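Local coordinates for conserved domain protein (Bacillus anthracis, PDB 3FBQ) that is of unknown function but folds mainly as antiparallel beta sheet, with regions of the DUF4179 and DUF5643 families, at residues T18-Y24 / T229-L233; F27-N32 / I44-I48; V47-G51 / V143-D147; R52-Y58 / G100-H106. One frame throughout, in Å; residues are numbered along the deposited sequence.

Contact 1 of 4, residues T18-Y24 / T229-L233; sequences TGLYENY and TFQKL
Leu20 lies chiefly along the backbone of the strand that carries Thr229 and Phe230. Its CG is anti to the backbone N (chi1 -155°), and from there the two methyls reach across: Leu20 CD2 sits 3.7 Å from Phe230 C and Leu20 CD1 4.0 Å from Thr229 O. Alongside, the CG of Gln231 packs against the peptide that joins Gly19 to Leu20, 3.9 Å from Gly19 C. Gly19 has a backbone twist (phi 140°) that suits glycine. The far end of Gln231 is held from its own sheet, where OE1 accepts from Ser210 N. Asn23 and Lys232 meet almost at right angles, with Asn23 ND2 3.8 Å from Lys232 CB, over the aliphatic part of the lysine. Tyr24 reaches in obliquely with its hydroxyl, 4.1 Å from Thr229 CG2, and its ring also takes Tyr21 CD1 over the centre of one face. No hydrogen bond joins the two segments directly; the Thr18 carbonyl is tied instead to Ser210 OG. This is van der Waals packing of a segment without regular helix or strand against a strand of the eight-stranded antiparallel sheet, at the junction between two beta-rich parts of the chain.

Contact 2 of 4, residues F27-N32 / I44-I48; sequences FSTELN and INDVI
Val47 O takes two donors from the facing segment. Thr29 N approaches in the carbonyl plane, 2.7 Å from Val47 O and almost straight at 174°. The second is the hydroxyl of Ser28, whose OG lies 2.7 Å from the same Val47 O but stands above the carbonyl plane, well away from a lone pair. Ser28 CB also comes 3.8 Å from Asp46 CB. Further along, Leu31 N donates to Asn45 O at 2.7 Å, so the two strands are stitched in antiparallel fashion, with Thr29 and Val47 a hydrogen-bonded pair and Glu30 and Asp46 a non-hydrogen-bonded one.

Thr29 and Val47 stand side by side and point the same way. Leu31 does likewise with Ile44, its CD1 touching Ile44 CG2 at 3.5 Å, while its other methyl, CD2, reaches obliquely to Val47 CG1 at 4.2 Å. At the other end Phe27 CB rests 4.0 Å from Ile48 CD1, and the aromatic ring swings away toward Pro173 and Val174.

Glu30 and Asp46 place two carboxylates on the same face: Glu30 OE1 and Asp46 OD2 are 4.4 Å apart. Lys25 answers this, making a salt bridge to Asp46 and a weak, long ion pair to Glu30. Two neighbouring carboxylates would tend to raise each other's proton affinity, and the lysine probably offsets much of that on this face of the hairpin formed by strands 29-37 and 40-49.

Contact 3 of 4, residues V47-G51 / V143-D147; sequences VISDG and VKSMD
Ser49 and Ser145 meet where the end of strand 40-49, an inner strand of the five-stranded antiparallel sheet, meets the chain leaving strand 131-144, an outer strand of the three-stranded one. Starting from Ser49 CB, the first neighbour is a methyl of Val143, whose CG1 lies 3.7 Å away. One bond further, with OG anti to the backbone N (chi1 161°), the hydroxyl has turned to the other serine and donates to Ser145 OG at 2.8 Å. That second hydroxyl also lies in hydrogen-bonding contact with the carbonyls of Lys112 and Asp113, consistent with its accepting from Ser49. The backbone of Ser49 adds a bond of its own, Met146 N to Ser49 O at 2.9 Å, with the donor nearly along the C=O axis although the N-H...O angle is only 135°.

Apolar contacts flank the serines. Val47 and Val143 reach toward each other tip to tip, CG2 to CG2 at 4.0 Å. The Met146 side chain also packs on Pro173 and Val174. Gly51 CA runs past the Ser145 hydroxyl, and its positive phi of 89° suits the absence of a side chain. In Met146 the sulphur SD, one atom short of the tip, lies 3.8 Å from Ile48 CD1.

Contact 4 of 4, residues R52-Y58 / G100-H106; sequences RTLSITY and GMVTTTH
The guanidinium of Arg52 lies flat on the imidazole of His106, centres 4.2 Å apart and planes at 28°. The same group donates from its edge: Arg52 NH2 reaches His106 O at 2.6 Å, nearly in the guanidinium plane but above the plane of the carbonyl. The arginine gets there by folding at chi2 and chi3 (52° and 48°), which carries CD past Thr105 CG2 at 3.6 Å. Around this pair, Arg52 NE bonds the Tyr179 hydroxyl, Arg52 NH1 the Asp108 carbonyl, and His106 NE2 the Asn110 carbonyl, which should limit rotation of both planes.

At the far end of the ladder the Tyr58 ring lies over Gly100, with Gly100 CA making a CH-pi contact 3.8 Å from the ring centroid. Tyr58 CE1 also touches Val102 CG1 at 3.7 Å. Paired backbone bonds join Leu54 with Thr104 and Ile56 with Val102, and close the far end at Tyr58 and Gly100.

Strands 53-62 and 97-106 are antiparallel neighbours within the five-stranded sheet, between strand 40-49 and strand 84-92. The Leu54, Val102 and Thr104 face packs on Leu76 of strand 71-78, and Met101, on the opposite face, meets Leu13 and Tyr21.

Contacts 2 and 4 both belong to the five-stranded antiparallel sheet, as strand pairings separated by that of strands 40-49 and 53-62, their centres about 11 Å apart. Contact 3 lies about 10 Å from each; it shares Val47 and Ile48 with contact 2 and ties the end of strand 40-49 to strand 131-144 of the three-stranded sheet. Contact 1, about 14 to 17 Å from the rest between centres, spans the longest stretch of chain, which encloses the other three, and reaches strand 224-231 of the eight-stranded sheet. Tyr24 of contact 1 packs on Ile48, shared by contacts 2 and 3, so the contacts adjoin where parts from three sheets meet.

Contact 1 of 4, residues T18-Y24 / T229-L233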
loop_
_atom_site.group_PDB
_atom_site.type_symbol
_atom_site.label_atom_id
_atom_site.label_comp_id
_atom_site.label_asym_id
_atom_site.label_seq_id
_atom_site.Cartn_x
_atom_site.Cartn_y
_atom_site.Cartn_z
ATOM N N THR A 18 -13.023 -1.379 -28.662
ATOM C CA THR A 18 -12.902 -2.827 -28.475
ATOM C C THR A 18 -11.980 -3.443 -29.574
ATOM O O THR A 18 -11.907 -2.905 -30.719
ATOM C CB THR A 18 -14.352 -3.496 -28.483
ATOM O OG1 THR A 18 -14.522 -4.383 -27.351
ATOM C CG2 THR A 18 -14.694 -4.194 -29.862
ATOM N N GLY A 19 -11.287 -4.545 -29.214
ATOM C CA GLY A 19 -10.408 -5.278 -30.120
ATOM C C GLY A 19 -9.089 -5.784 -29.517
ATOM O O GLY A 19 -8.702 -6.929 -29.782
ATOM N N LEU A 20 -8.401 -4.962 -28.716
ATOM C CA LEU A 20 -7.048 -5.300 -28.320
ATOM C C LEU A 20 -6.943 -6.692 -27.680
ATOM O O LEU A 20 -6.117 -7.543 -28.125
ATOM C CB LEU A 20 -6.431 -4.232 -27.424
ATOM C CG LEU A 20 -4.885 -4.076 -27.363
ATOM C CD1 LEU A 20 -4.418 -3.818 -25.968
ATOM C CD2 LEU A 20 -4.043 -5.218 -27.898
ATOM N N TYR A 21 -7.792 -6.946 -26.674
ATOM C CA TYR A 21 -7.684 -8.199 -25.903
ATOM C C TYR A 21 -8.253 -9.425 -26.573
ATOM O O TYR A 21 -8.051 -10.573 -26.097
ATOM C CB TYR A 21 -8.186 -8.044 -24.464
ATOM C CG TYR A 21 -7.257 -7.146 -23.760
ATOM C CD1 TYR A 21 -5.940 -7.546 -23.468
ATOM C CD2 TYR A 21 -7.634 -5.877 -23.456
ATOM C CE1 TYR A 21 -5.047 -6.698 -22.858
ATOM C CE2 TYR A 21 -6.758 -5.014 -22.842
ATOM C CZ TYR A 21 -5.468 -5.411 -22.553
ATOM O OH TYR A 21 -4.629 -4.457 -21.950
ATOM N N GLU A 22 -8.912 -9.174 -27.698
ATOM C CA GLU A 22 -9.571 -10.229 -28.425
ATOM C C GLU A 22 -8.804 -11.585 -28.488
ATOM O O GLU A 22 -9.421 -12.610 -28.228
ATOM C CB GLU A 22 -10.045 -9.784 -29.802
ATOM C CG GLU A 22 -10.068 -11.025 -30.710
ATOM C CD GLU A 22 -11.266 -11.126 -31.671
ATOM O OE1 GLU A 22 -11.430 -10.182 -32.499
ATOM O OE2 GLU A 22 -11.988 -12.172 -31.622
ATOM N N ASN A 23 -7.484 -11.606 -28.749
ATOM C CA ASN A 23 -6.767 -12.900 -28.783
ATOM C C ASN A 23 -5.915 -13.256 -27.622
ATOM O O ASN A 23 -5.098 -14.170 -27.720
ATOM C CB ASN A 23 -5.946 -13.068 -30.036
ATOM C CG ASN A 23 -6.708 -12.697 -31.220
ATOM O OD1 ASN A 23 -7.724 -13.329 -31.522
ATOM N ND2 ASN A 23 -6.280 -11.620 -31.890
ATOM N N TYR A 24 -6.126 -12.593 -26.506
ATOM C CA TYR A 24 -5.258 -12.803 -25.368
ATOM C C TYR A 24 -5.464 -14.165 -24.641
ATOM O O TYR A 24 -4.495 -14.840 -24.271
ATOM C CB TYR A 24 -5.365 -11.600 -24.425
ATOM C CG TYR A 24 -4.394 -10.533 -24.769
ATOM C CD1 TYR A 24 -3.363 -10.207 -23.915
ATOM C CD2 TYR A 24 -4.479 -9.857 -25.952
ATOM C CE1 TYR A 24 -2.458 -9.235 -24.231
ATOM C CE2 TYR A 24 -3.560 -8.897 -26.299
ATOM C CZ TYR A 24 -2.549 -8.602 -25.430
ATOM O OH TYR A 24 -1.642 -7.644 -25.776
ATOM N N THR A 229 0.072 -0.421 -27.202
ATOM C CA THR A 229 -0.117 -1.736 -27.804
ATOM C C THR A 229 -1.372 -1.766 -28.620
ATOM O O THR A 229 -2.360 -1.171 -28.236
ATOM C CB THR A 229 -0.097 -2.813 -26.736
ATOM O OG1 THR A 229 0.972 -2.491 -25.852
ATOM C CG2 THR A 229 0.140 -4.254 -27.370
ATOM N N PHE A 230 -1.308 -2.423 -29.763
ATOM C CA PHE A 230 -2.449 -2.451 -30.638
ATOM C C PHE A 230 -2.730 -3.865 -31.131
ATOM O O PHE A 230 -1.898 -4.792 -30.974
ATOM C CB PHE A 230 -2.252 -1.564 -31.843
ATOM C CG PHE A 230 -1.758 -0.159 -31.544
ATOM C CD1 PHE A 230 -2.630 0.963 -31.739
ATOM C CD2 PHE A 230 -0.435 0.068 -31.161
ATOM C CE1 PHE A 230 -2.191 2.279 -31.551
ATOM C CE2 PHE A 230 0.048 1.393 -30.915
ATOM C CZ PHE A 230 -0.842 2.508 -31.120
ATOM N N GLN A 231 -3.929 -3.991 -31.697
ATOM C CA GLN A 231 -4.550 -5.212 -32.197
ATOM C C GLN A 231 -3.656 -6.070 -33.058
ATOM O O GLN A 231 -2.751 -5.547 -33.713
ATOM C CB GLN A 231 -5.755 -4.834 -33.067
ATOM C CG GLN A 231 -6.894 -4.176 -32.305
ATOM C CD GLN A 231 -8.062 -3.922 -33.214
ATOM O OE1 GLN A 231 -8.540 -2.806 -33.336
ATOM N NE2 GLN A 231 -8.488 -4.949 -33.903
ATOM N N LYS A 232 -3.918 -7.388 -33.055
ATOM C CA LYS A 232 -3.346 -8.294 -34.052
ATOM C C LYS A 232 -3.222 -7.509 -35.347
ATOM O O LYS A 232 -4.235 -7.141 -35.950
ATOM C CB LYS A 232 -4.261 -9.484 -34.283
ATOM C CG LYS A 232 -3.509 -10.750 -34.389
ATOM C CD LYS A 232 -4.196 -11.728 -35.248
ATOM C CE LYS A 232 -3.311 -12.913 -35.598
ATOM N NZ LYS A 232 -2.036 -12.651 -36.373
ATOM N N LEU A 233 -1.991 -7.171 -35.710
ATOM C CA LEU A 233 -1.660 -6.713 -37.051
ATOM C C LEU A 233 -2.251 -7.579 -38.177
ATOM O O LEU A 233 -2.074 -8.768 -38.176
ATOM C CB LEU A 233 -0.146 -6.747 -37.197
ATOM C CG LEU A 233 0.389 -6.206 -38.505
ATOM C CD1 LEU A 233 -0.208 -4.806 -38.783
ATOM C CD2 LEU A 233 1.883 -6.135 -38.401
#

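Contact 2 of 4, residues F27-N32 / I44-I48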
loop_
_atom_site.group_PDB
_atom_site.type_symbol
_atom_site.label_atom_id
_atom_site.label_comp_id
_atom_site.label_asym_id
_atom_site.label_seq_id
_atom_site.Cartn_x
_atom_site.Cartn_y
_atom_site.Cartn_z
ATOM N N PHE A 27 -3.855 -17.251 -26.177
ATOM C CA PHE A 27 -2.443 -17.294 -26.167
ATOM C C PHE A 27 -1.978 -17.256 -24.768
ATOM O O PHE A 27 -0.807 -17.393 -24.501
ATOM C CB PHE A 27 -1.886 -16.175 -27.024
ATOM C CG PHE A 27 -1.840 -16.545 -28.453
ATOM C CD1 PHE A 27 -0.623 -16.888 -29.053
ATOM C CD2 PHE A 27 -3.024 -16.644 -29.185
ATOM C CE1 PHE A 27 -0.573 -17.259 -30.381
ATOM C CE2 PHE A 27 -3.009 -17.035 -30.495
ATOM C CZ PHE A 27 -1.783 -17.365 -31.110
ATOM N N SER A 28 -2.921 -17.156 -23.859
ATOM C CA SER A 28 -2.587 -17.206 -22.442
ATOM C C SER A 28 -2.300 -18.561 -21.833
ATOM O O SER A 28 -2.674 -19.612 -22.381
ATOM C CB SER A 28 -3.612 -16.450 -21.620
ATOM O OG SER A 28 -2.904 -15.265 -21.293
ATOM N N THR A 29 -1.594 -18.505 -20.707
ATOM C CA THR A 29 -1.353 -19.679 -19.890
ATOM C C THR A 29 -2.337 -19.555 -18.767
ATOM O O THR A 29 -2.331 -18.552 -17.986
ATOM C CB THR A 29 0.032 -19.667 -19.250
ATOM O OG1 THR A 29 1.015 -19.408 -20.243
ATOM C CG2 THR A 29 0.305 -20.953 -18.510
ATOM N N GLU A 30 -3.169 -20.573 -18.703
ATOM C CA GLU A 30 -4.242 -20.600 -17.765
ATOM C C GLU A 30 -3.674 -21.143 -16.488
ATOM O O GLU A 30 -3.081 -22.216 -16.532
ATOM C CB GLU A 30 -5.329 -21.547 -18.261
ATOM C CG GLU A 30 -6.099 -22.197 -17.152
ATOM C CD GLU A 30 -7.460 -22.685 -17.624
ATOM O OE1 GLU A 30 -8.336 -21.822 -17.842
ATOM O OE2 GLU A 30 -7.634 -23.933 -17.799
ATOM N N LEU A 31 -3.834 -20.440 -15.361
ATOM C CA LEU A 31 -3.418 -21.119 -14.160
ATOM C C LEU A 31 -4.379 -21.304 -12.999
ATOM O O LEU A 31 -4.277 -22.270 -12.272
ATOM C CB LEU A 31 -1.994 -20.784 -13.754
ATOM C CG LEU A 31 -1.331 -19.430 -13.608
ATOM C CD1 LEU A 31 -1.464 -19.005 -12.177
ATOM C CD2 LEU A 31 0.095 -19.727 -13.891
ATOM N N ASN A 32 -5.354 -20.444 -12.842
ATOM C CA ASN A 32 -6.325 -20.707 -11.813
ATOM C C ASN A 32 -5.639 -21.118 -10.494
ATOM O O ASN A 32 -6.118 -21.912 -9.737
ATOM C CB ASN A 32 -7.383 -21.704 -12.293
ATOM C CG ASN A 32 -8.030 -21.280 -13.581
ATOM O OD1 ASN A 32 -8.381 -20.106 -13.777
ATOM N ND2 ASN A 32 -8.157 -22.222 -14.509
ATOM N N ILE A 44 -5.642 -16.183 -9.680
ATOM C CA ILE A 44 -4.940 -15.527 -10.776
ATOM C C ILE A 44 -5.033 -16.347 -12.059
ATOM O O ILE A 44 -4.279 -17.300 -12.254
ATOM C CB ILE A 44 -3.456 -15.291 -10.435
ATOM C CG1 ILE A 44 -3.204 -13.810 -10.148
ATOM C CG2 ILE A 44 -2.566 -15.778 -11.568
ATOM C CD1 ILE A 44 -1.878 -13.304 -10.670
ATOM N N ASN A 45 -5.962 -15.970 -12.930
ATOM C CA ASN A 45 -6.472 -16.880 -13.949
ATOM C C ASN A 45 -5.532 -16.989 -15.146
ATOM O O ASN A 45 -4.633 -17.830 -15.165
ATOM C CB ASN A 45 -7.863 -16.441 -14.412
ATOM C CG ASN A 45 -8.928 -16.678 -13.360
ATOM O OD1 ASN A 45 -9.295 -17.818 -13.078
ATOM N ND2 ASN A 45 -9.431 -15.598 -12.773
ATOM N N ASP A 46 -5.745 -16.134 -16.140
ATOM C CA ASP A 46 -4.947 -16.162 -17.360
ATOM C C ASP A 46 -3.657 -15.366 -17.192
ATOM O O ASP A 46 -3.640 -14.325 -16.536
ATOM C CB ASP A 46 -5.752 -15.617 -18.541
ATOM C CG ASP A 46 -6.840 -16.571 -18.995
ATOM O OD1 ASP A 46 -7.568 -16.232 -19.951
ATOM O OD2 ASP A 46 -6.966 -17.659 -18.395
ATOM N N VAL A 47 -2.580 -15.862 -17.791
ATOM C CA VAL A 47 -1.287 -15.192 -17.720
ATOM C C VAL A 47 -0.630 -15.112 -19.094
ATOM O O VAL A 47 -0.726 -16.043 -19.893
ATOM C CB VAL A 47 -0.332 -15.908 -16.746
ATOM C CG1 VAL A 47 0.018 -17.293 -17.269
ATOM C CG2 VAL A 47 0.925 -15.078 -16.530
ATOM N N ILE A 48 0.036 -13.993 -19.362
ATOM C CA ILE A 48 0.642 -13.749 -20.682
ATOM C C ILE A 48 1.608 -12.569 -20.624
ATOM O O ILE A 48 1.444 -11.639 -19.856
ATOM C CB ILE A 48 -0.417 -13.383 -21.712
ATOM C CG1 ILE A 48 0.083 -13.669 -23.164
ATOM C CG2 ILE A 48 -0.921 -11.900 -21.506
ATOM C CD1 ILE A 48 -0.970 -13.449 -24.239
#

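Contact 3 of 4, residues V47-G51 / V143-D147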
loop_
_atom_site.group_PDB
_atom_site.type_symbol
_atom_site.label_atom_id
_atom_site.label_comp_id
_atom_site.label_asym_id
_atom_site.label_seq_id
_atom_site.Cartn_x
_atom_site.Cartn_y
_atom_site.Cartn_z
ATOM N N VAL A 47 -2.580 -15.862 -17.791
ATOM C CA VAL A 47 -1.287 -15.192 -17.720
ATOM C C VAL A 47 -0.630 -15.112 -19.094
ATOM O O VAL A 47 -0.726 -16.043 -19.893
ATOM C CB VAL A 47 -0.332 -15.908 -16.746
ATOM C CG1 VAL A 47 0.018 -17.293 -17.269
ATOM C CG2 VAL A 47 0.925 -15.078 -16.530
ATOM N N ILE A 48 0.036 -13.993 -19.362
ATOM C CA ILE A 48 0.642 -13.749 -20.682
ATOM C C ILE A 48 1.608 -12.569 -20.624
ATOM O O ILE A 48 1.444 -11.639 -19.856
ATOM C CB ILE A 48 -0.417 -13.383 -21.712
ATOM C CG1 ILE A 48 0.083 -13.669 -23.164
ATOM C CG2 ILE A 48 -0.921 -11.900 -21.506
ATOM C CD1 ILE A 48 -0.970 -13.449 -24.239
ATOM N N SER A 49 2.594 -12.579 -21.491
ATOM C CA SER A 49 3.695 -11.619 -21.454
ATOM C C SER A 49 4.211 -11.416 -22.864
ATOM O O SER A 49 4.625 -12.372 -23.593
ATOM C CB SER A 49 4.828 -12.143 -20.594
ATOM O OG SER A 49 6.000 -11.456 -20.916
ATOM N N ASP A 50 4.128 -10.148 -23.239
ATOM C CA ASP A 50 4.541 -9.565 -24.528
ATOM C C ASP A 50 6.004 -9.864 -24.711
ATOM O O ASP A 50 6.489 -9.758 -25.797
ATOM C CB ASP A 50 4.492 -7.997 -24.408
ATOM C CG ASP A 50 3.463 -7.365 -25.272
ATOM O OD1 ASP A 50 3.046 -8.037 -26.221
ATOM O OD2 ASP A 50 3.082 -6.172 -25.075
ATOM N N GLY A 51 6.743 -10.097 -23.639
ATOM C CA GLY A 51 8.147 -9.692 -23.658
ATOM C C GLY A 51 8.282 -8.261 -23.151
ATOM O O GLY A 51 9.303 -7.885 -22.514
ATOM N N VAL A 143 6.916 -16.128 -15.785
ATOM C CA VAL A 143 6.277 -16.536 -17.044
ATOM C C VAL A 143 7.218 -16.421 -18.273
ATOM O O VAL A 143 7.919 -15.438 -18.410
ATOM C CB VAL A 143 4.976 -15.716 -17.318
ATOM C CG1 VAL A 143 5.330 -14.288 -17.622
ATOM C CG2 VAL A 143 4.200 -16.289 -18.469
ATOM N N LYS A 144 7.205 -17.437 -19.129
ATOM C CA LYS A 144 7.814 -17.338 -20.449
ATOM C C LYS A 144 7.001 -16.431 -21.366
ATOM O O LYS A 144 5.785 -16.585 -21.491
ATOM C CB LYS A 144 7.960 -18.726 -21.077
ATOM C CG LYS A 144 8.970 -18.789 -22.212
ATOM C CD LYS A 144 9.273 -20.227 -22.602
ATOM C CE LYS A 144 9.706 -20.325 -24.055
ATOM N NZ LYS A 144 11.188 -20.293 -24.196
ATOM N N SER A 145 7.681 -15.486 -22.005
ATOM C CA SER A 145 7.033 -14.560 -22.932
ATOM C C SER A 145 6.711 -15.208 -24.258
ATOM O O SER A 145 7.488 -15.988 -24.773
ATOM C CB SER A 145 7.981 -13.420 -23.236
ATOM O OG SER A 145 8.280 -12.651 -22.084
ATOM N N MET A 146 5.592 -14.833 -24.865
ATOM C CA MET A 146 5.420 -15.130 -26.270
ATOM C C MET A 146 6.533 -14.417 -27.056
ATOM O O MET A 146 7.008 -13.376 -26.623
ATOM C CB MET A 146 3.964 -14.940 -26.787
ATOM C CG MET A 146 3.273 -13.595 -26.704
ATOM S SD MET A 146 1.473 -13.687 -27.180
ATOM C CE MET A 146 1.744 -15.139 -28.040
ATOM N N ASP A 147 7.013 -15.025 -28.152
ATOM C CA ASP A 147 7.950 -14.372 -29.094
ATOM C C ASP A 147 7.341 -13.238 -29.876
ATOM O O ASP A 147 6.172 -13.293 -30.294
ATOM C CB ASP A 147 8.417 -15.367 -30.151
ATOM C CG ASP A 147 9.714 -16.074 -29.764
ATOM O OD1 ASP A 147 10.714 -15.344 -29.416
ATOM O OD2 ASP A 147 9.718 -17.350 -29.809
#

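Contact 4 of 4, residues R52-Y58 / G100-H106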
loop_
_atom_site.group_PDB
_atom_site.type_symbol
_atom_site.label_atom_id
_atom_site.label_comp_id
_atom_site.label_asym_id
_atom_site.label_seq_id
_atom_site.Cartn_x
_atom_site.Cartn_y
_atom_site.Cartn_z
ATOM N N ARG A 52 7.259 -7.448 -23.413
ATOM C CA ARG A 52 7.336 -6.072 -22.988
ATOM C C ARG A 52 6.450 -5.888 -21.793
ATOM O O ARG A 52 6.838 -5.238 -20.823
ATOM C CB ARG A 52 6.925 -5.094 -24.096
ATOM C CG ARG A 52 6.768 -3.614 -23.655
ATOM C CD ARG A 52 7.960 -2.957 -22.870
ATOM N NE ARG A 52 9.237 -3.215 -23.531
ATOM C CZ ARG A 52 10.444 -2.917 -23.031
ATOM N NH1 ARG A 52 11.528 -3.212 -23.705
ATOM N NH2 ARG A 52 10.590 -2.310 -21.867
ATOM N N THR A 53 5.223 -6.412 -21.900
ATOM C CA THR A 53 4.228 -6.163 -20.885
ATOM C C THR A 53 3.630 -7.498 -20.368
ATOM O O THR A 53 3.584 -8.502 -21.105
ATOM C CB THR A 53 3.237 -4.965 -21.221
ATOM O OG1 THR A 53 1.918 -5.341 -20.867
ATOM C CG2 THR A 53 3.208 -4.515 -22.654
ATOM N N LEU A 54 3.274 -7.555 -19.084
ATOM C CA LEU A 54 2.762 -8.777 -18.495
ATOM C C LEU A 54 1.341 -8.487 -18.076
ATOM O O LEU A 54 1.078 -7.470 -17.430
ATOM C CB LEU A 54 3.592 -9.133 -17.304
ATOM C CG LEU A 54 2.955 -10.112 -16.329
ATOM C CD1 LEU A 54 3.052 -11.600 -16.764
ATOM C CD2 LEU A 54 3.590 -9.874 -14.924
ATOM N N SER A 55 0.406 -9.316 -18.516
ATOM C CA SER A 55 -0.969 -9.030 -18.233
ATOM C C SER A 55 -1.486 -10.251 -17.578
ATOM O O SER A 55 -1.136 -11.396 -17.923
ATOM C CB SER A 55 -1.805 -8.641 -19.451
ATOM O OG SER A 55 -1.000 -8.086 -20.496
ATOM N N ILE A 56 -2.293 -9.986 -16.572
ATOM C CA ILE A 56 -2.772 -10.985 -15.675
ATOM C C ILE A 56 -4.255 -10.769 -15.415
ATOM O O ILE A 56 -4.749 -9.620 -15.356
ATOM C CB ILE A 56 -1.956 -10.832 -14.413
ATOM C CG1 ILE A 56 -1.071 -12.018 -14.311
ATOM C CG2 ILE A 56 -2.770 -10.372 -13.105
ATOM C CD1 ILE A 56 -0.313 -11.915 -13.073
ATOM N N THR A 57 -4.939 -11.885 -15.221
ATOM C CA THR A 57 -6.363 -11.913 -15.104
ATOM C C THR A 57 -6.674 -12.576 -13.769
ATOM O O THR A 57 -5.968 -13.519 -13.347
ATOM C CB THR A 57 -6.855 -12.641 -16.348
ATOM O OG1 THR A 57 -7.312 -11.651 -17.301
ATOM C CG2 THR A 57 -7.916 -13.564 -16.062
ATOM N N TYR A 58 -7.666 -12.072 -13.048
ATOM C CA TYR A 58 -7.908 -12.650 -11.750
ATOM C C TYR A 58 -9.342 -12.583 -11.356
ATOM O O TYR A 58 -10.115 -11.810 -11.923
ATOM C CB TYR A 58 -7.063 -11.946 -10.680
ATOM C CG TYR A 58 -7.479 -10.510 -10.485
ATOM C CD1 TYR A 58 -6.847 -9.461 -11.204
ATOM C CD2 TYR A 58 -8.528 -10.190 -9.623
ATOM C CE1 TYR A 58 -7.231 -8.198 -11.064
ATOM C CE2 TYR A 58 -8.946 -8.881 -9.470
ATOM C CZ TYR A 58 -8.279 -7.888 -10.176
ATOM O OH TYR A 58 -8.705 -6.597 -10.007
ATOM N N GLY A 100 -10.956 -9.082 -12.725
ATOM C CA GLY A 100 -10.159 -7.941 -13.116
ATOM C C GLY A 100 -8.927 -8.277 -13.882
ATOM O O GLY A 100 -8.616 -9.467 -14.137
ATOM N N MET A 101 -8.178 -7.247 -14.227
ATOM C CA MET A 101 -6.930 -7.484 -14.989
ATOM C C MET A 101 -5.897 -6.565 -14.395
ATOM O O MET A 101 -6.187 -5.404 -14.116
ATOM C CB MET A 101 -7.146 -7.216 -16.516
ATOM C CG MET A 101 -5.876 -7.207 -17.450
ATOM S SD MET A 101 -6.238 -7.121 -19.279
ATOM C CE MET A 101 -6.950 -5.521 -19.300
ATOM N N VAL A 102 -4.707 -7.068 -14.128
ATOM C CA VAL A 102 -3.575 -6.139 -13.910
ATOM C C VAL A 102 -2.442 -6.302 -14.970
ATOM O O VAL A 102 -2.097 -7.434 -15.405
ATOM C CB VAL A 102 -3.090 -5.950 -12.428
ATOM C CG1 VAL A 102 -3.728 -6.919 -11.376
ATOM C CG2 VAL A 102 -1.648 -5.958 -12.379
ATOM N N THR A 103 -1.873 -5.167 -15.339
ATOM C CA THR A 103 -0.988 -5.023 -16.465
ATOM C C THR A 103 0.294 -4.388 -15.962
ATOM O O THR A 103 0.216 -3.343 -15.378
ATOM C CB THR A 103 -1.669 -3.973 -17.357
ATOM O OG1 THR A 103 -2.539 -4.656 -18.225
ATOM C CG2 THR A 103 -0.730 -3.096 -18.153
ATOM N N THR A 104 1.473 -4.948 -16.198
ATOM C CA THR A 104 2.698 -4.190 -15.887
ATOM C C THR A 104 3.690 -4.127 -17.076
ATOM O O THR A 104 3.911 -5.119 -17.761
ATOM C CB THR A 104 3.350 -4.736 -14.631
ATOM O OG1 THR A 104 2.333 -4.881 -13.645
ATOM C CG2 THR A 104 4.423 -3.797 -14.103
ATOM N N THR A 105 4.261 -2.955 -17.319
ATOM C CA THR A 105 5.198 -2.768 -18.396
ATOM C C THR A 105 6.564 -2.415 -17.815
ATOM O O THR A 105 6.688 -1.416 -17.101
ATOM C CB THR A 105 4.681 -1.668 -19.361
ATOM O OG1 THR A 105 3.414 -2.122 -19.823
ATOM C CG2 THR A 105 5.538 -1.544 -20.561
ATOM N N HIS A 106 7.580 -3.213 -18.111
ATOM C CA HIS A 106 8.893 -2.890 -17.629
ATOM C C HIS A 106 9.601 -1.936 -18.664
ATOM O O HIS A 106 9.124 -1.822 -19.800
ATOM C CB HIS A 106 9.639 -4.172 -17.383
ATOM C CG HIS A 106 10.229 -4.753 -18.623
ATOM N ND1 HIS A 106 9.609 -5.740 -19.352
ATOM C CD2 HIS A 106 11.378 -4.471 -19.277
ATOM C CE1 HIS A 106 10.354 -6.055 -20.392
ATOM N NE2 HIS A 106 11.441 -5.305 -20.366
#